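Local coordinates for DNA polymerase III, beta subunit (PDB 3T0P), which probably forms a ring-shaped head-to-tail homodimer that encircles DNA and tethers DNA polymerases and other proteins to it, conferring processivity, at residues V193-K198 with S235-G240. Sequence-based numbering, arbitrary orientation.
Sequences VVVPGK and SRLIEG. With ACT (acetate ion), chain T.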
ATOM      1  N   VAL B 193      -8.759 -14.714 -31.422  1.00 52.09           N
ATOM      2  CA  VAL B 193      -9.093 -15.411 -30.174  1.00 50.49           C
ATOM      3  C   VAL B 193      -9.431 -14.420 -29.055  1.00 54.49           C
ATOM      4  O   VAL B 193      -9.028 -13.252 -29.103  1.00 54.87           O
ATOM      5  CB  VAL B 193      -7.971 -16.379 -29.715  1.00 52.54           C
ATOM      6  CG1 VAL B 193      -7.730 -17.478 -30.749  1.00 52.73           C
ATOM      7  CG2 VAL B 193      -6.675 -15.640 -29.358  1.00 50.34           C
ATOM      8  N   VAL B 194     -10.145 -14.903 -28.035  1.00 49.20           N
ATOM      9  CA  VAL B 194     -10.521 -14.094 -26.888  1.00 47.36           C
ATOM     10  C   VAL B 194      -9.865 -14.730 -25.647  1.00 51.95           C
ATOM     11  O   VAL B 194     -10.186 -15.863 -25.261  1.00 52.37           O
ATOM     12  CB  VAL B 194     -12.054 -13.906 -26.742  1.00 50.65           C
ATOM     13  CG1 VAL B 194     -12.386 -12.947 -25.597  1.00 48.99           C
ATOM     14  CG2 VAL B 194     -12.674 -13.406 -28.043  1.00 51.22           C
ATOM     15  N   VAL B 195      -8.911 -13.994 -25.075  1.00 46.40           N
ATOM     16  CA  VAL B 195      -8.124 -14.385 -23.917  1.00 46.19           C
ATOM     17  C   VAL B 195      -8.833 -13.889 -22.643  1.00 51.40           C
ATOM     18  O   VAL B 195      -9.121 -12.696 -22.568  1.00 50.18           O
ATOM     19  CB  VAL B 195      -6.656 -13.845 -23.989  1.00 46.37           C
ATOM     20  CG1 VAL B 195      -5.809 -14.403 -22.844  1.00 42.97           C
ATOM     21  CG2 VAL B 195      -6.011 -14.153 -25.352  1.00 46.72           C
ATOM     22  N   PRO B 196      -9.056 -14.760 -21.623  1.00 47.62           N
ATOM     23  CA  PRO B 196      -9.684 -14.292 -20.374  1.00 47.38           C
ATOM     24  C   PRO B 196      -8.929 -13.117 -19.743  1.00 49.50           C
ATOM     25  O   PRO B 196      -7.703 -13.058 -19.840  1.00 49.33           O
ATOM     26  CB  PRO B 196      -9.612 -15.527 -19.461  1.00 49.17           C
ATOM     27  CG  PRO B 196      -9.560 -16.683 -20.407  1.00 52.98           C
ATOM     28  CD  PRO B 196      -8.755 -16.208 -21.563  1.00 48.34           C
ATOM     29  N   GLY B 197      -9.674 -12.185 -19.145  1.00 43.82           N
ATOM     30  CA  GLY B 197      -9.125 -11.001 -18.498  1.00 42.47           C
ATOM     31  C   GLY B 197      -8.182 -11.349 -17.375  1.00 47.21           C
ATOM     32  O   GLY B 197      -7.085 -10.785 -17.293  1.00 47.50           O
ATOM     33  N   LYS B 198      -8.580 -12.332 -16.537  1.00 43.97           N
ATOM     34  CA  LYS B 198      -7.754 -12.801 -15.422  1.00 43.65           C
ATOM     35  C   LYS B 198      -6.365 -13.298 -15.906  1.00 46.57           C
ATOM     36  O   LYS B 198      -5.385 -13.058 -15.230  1.00 47.65           O
ATOM     37  CB  LYS B 198      -8.472 -13.903 -14.645  1.00 46.93           C
ATOM     38  CG  LYS B 198      -7.797 -14.255 -13.308  1.00 51.91           C
ATOM     39  CD  LYS B 198      -8.601 -15.304 -12.496  1.00 60.11           C
ATOM     40  CE  LYS B 198      -8.721 -16.689 -13.136  1.00 65.78           C
ATOM     41  NZ  LYS B 198      -7.403 -17.362 -13.335  1.00 63.56           N
ATOM     42  N   SER B 235      -3.428 -20.930 -20.852  1.00 46.13           N
ATOM     43  CA  SER B 235      -4.770 -20.469 -20.545  1.00 45.34           C
ATOM     44  C   SER B 235      -5.768 -20.967 -21.538  1.00 49.76           C
ATOM     45  O   SER B 235      -5.480 -21.035 -22.736  1.00 50.61           O
ATOM     46  CB  SER B 235      -4.809 -18.944 -20.499  1.00 46.80           C
ATOM     47  OG  SER B 235      -6.115 -18.412 -20.329  1.00 50.39           O
ATOM     48  N   ARG B 236      -6.980 -21.301 -21.047  1.00 46.47           N
ATOM     49  CA  ARG B 236      -8.122 -21.635 -21.897  1.00 45.41           C
ATOM     50  C   ARG B 236      -8.546 -20.365 -22.617  1.00 48.83           C
ATOM     51  O   ARG B 236      -8.235 -19.282 -22.145  1.00 46.92           O
ATOM     52  CB  ARG B 236      -9.280 -22.166 -21.066  1.00 45.71           C
ATOM     53  CG  ARG B 236      -9.101 -23.576 -20.490  1.00 56.90           C
ATOM     54  CD  ARG B 236     -10.441 -24.212 -20.090  1.00 71.11           C
ATOM     55  NE  ARG B 236     -11.374 -23.250 -19.481  1.00 86.37           N
ATOM     56  CZ  ARG B 236     -11.865 -23.338 -18.246  1.00100.60           C
ATOM     57  NH1 ARG B 236     -11.556 -24.372 -17.470  1.00 79.84           N
ATOM     58  NH2 ARG B 236     -12.688 -22.402 -17.784  1.00 89.21           N
ATOM     59  N   LEU B 237      -9.200 -20.475 -23.767  1.00 46.75           N
ATOM     60  CA  LEU B 237      -9.687 -19.322 -24.504  1.00 46.84           C
ATOM     61  C   LEU B 237     -11.207 -19.239 -24.352  1.00 53.44           C
ATOM     62  O   LEU B 237     -11.839 -20.245 -24.061  1.00 54.45           O
ATOM     63  CB  LEU B 237      -9.297 -19.449 -25.992  1.00 47.28           C
ATOM     64  CG  LEU B 237      -7.813 -19.353 -26.312  1.00 50.61           C
ATOM     65  CD1 LEU B 237      -7.566 -19.778 -27.736  1.00 52.16           C
ATOM     66  CD2 LEU B 237      -7.267 -17.938 -26.050  1.00 46.84           C
ATOM     67  N   ILE B 238     -11.797 -18.054 -24.544  1.00 50.79           N
ATOM     68  CA  ILE B 238     -13.257 -17.907 -24.451  1.00 50.82           C
ATOM     69  C   ILE B 238     -13.885 -18.261 -25.811  1.00 58.96           C
ATOM     70  O   ILE B 238     -13.474 -17.721 -26.845  1.00 57.31           O
ATOM     71  CB  ILE B 238     -13.664 -16.498 -23.971  1.00 51.11           C
ATOM     72  CG1 ILE B 238     -12.920 -16.142 -22.669  1.00 49.03           C
ATOM     73  CG2 ILE B 238     -15.188 -16.416 -23.815  1.00 50.70           C
ATOM     74  CD1 ILE B 238     -13.071 -14.731 -22.186  1.00 52.33           C
ATOM     75  N   GLU B 239     -14.878 -19.167 -25.797  1.00 60.66           N
ATOM     76  CA  GLU B 239     -15.556 -19.617 -27.009  1.00 63.56           C
ATOM     77  C   GLU B 239     -16.663 -18.638 -27.437  1.00 68.67           C
ATOM     78  O   GLU B 239     -17.276 -17.981 -26.590  1.00 68.02           O
ATOM     79  CB  GLU B 239     -16.132 -21.027 -26.801  1.00 66.63           C
ATOM     80  N   GLY B 240     -16.883 -18.544 -28.750  1.00 66.02           N
ATOM     81  CA  GLY B 240     -17.912 -17.686 -29.340  1.00 65.49           C
ATOM     82  C   GLY B 240     -17.430 -16.613 -30.300  1.00 69.63           C
ATOM     83  O   GLY B 240     -16.245 -16.254 -30.331  1.00 68.70           O
TER
HETATM   84  C   ACT T 377      -6.069 -16.804 -10.252  1.00 78.07           C
HETATM   85  O   ACT T 377      -5.521 -16.190  -9.349  1.00 78.38           O
HETATM   86  OXT ACT T 377      -5.675 -16.648 -11.403  1.00 77.15           O
HETATM   87  CH3 ACT T 377      -7.246 -17.692  -9.907  1.00 77.36           C
HETATM   88  O   HOH W   1     -11.269 -17.319 -28.301  1.00 44.29           O
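Ile238 N donates to Val194 O at 2.8 Å in an almost straight bond (N-H...O 176°), where residues 193-196 and 235-238 run 109° apart. A water extends this single direct link, accepting from Val194 N and donating to Ile238 O, so that both polar backbone groups of Val194 are tied to the same residue. Side chains close over the junction. Ile238 CD1 lies 3.9 Å from both Val194 CG1 and Pro196 CA; Ile238 CG1 stands anti to its carbonyl carbon (chi1 -52°), which carries CD1 up to the strand between Val194 and Pro196. Beside it, the fork of Leu237 divides its methyls: CD1 meets Val193 CG1 at 3.8 Å, while CD2 comes within 4.0 Å of Val195 CG2. Pro196, the N-cap residue of helix 197-206, brings CD to 3.2 Å from Arg236 O. That carbonyl also accepts a bond of 2.9 Å from Ser235 OG, whose hydroxyl is hydrogen-bonded to Thr199 in the helix as well. At the start of this helix, Lys198 bends at its last two torsions and places NZ 2.7 Å from OXT of an acetate, probably from the crystallisation liquor; NZ also forms a salt bridge with Asp49. A methionine in its place would probably leave both Asp49 and the acetate without their cationic partner. The example illustrates how a strand-to-helix junction is fastened by a neighbouring segment: within the central domain, the first strand-to-helix turn of a beta-alpha-beta-beta-beta unit (strand 187-196, helix 197-206, strands 214-220, 223-228 and 231-236) meets the exit of that unit's last strand, as in the domains of beta sliding clamps, each built from two such units.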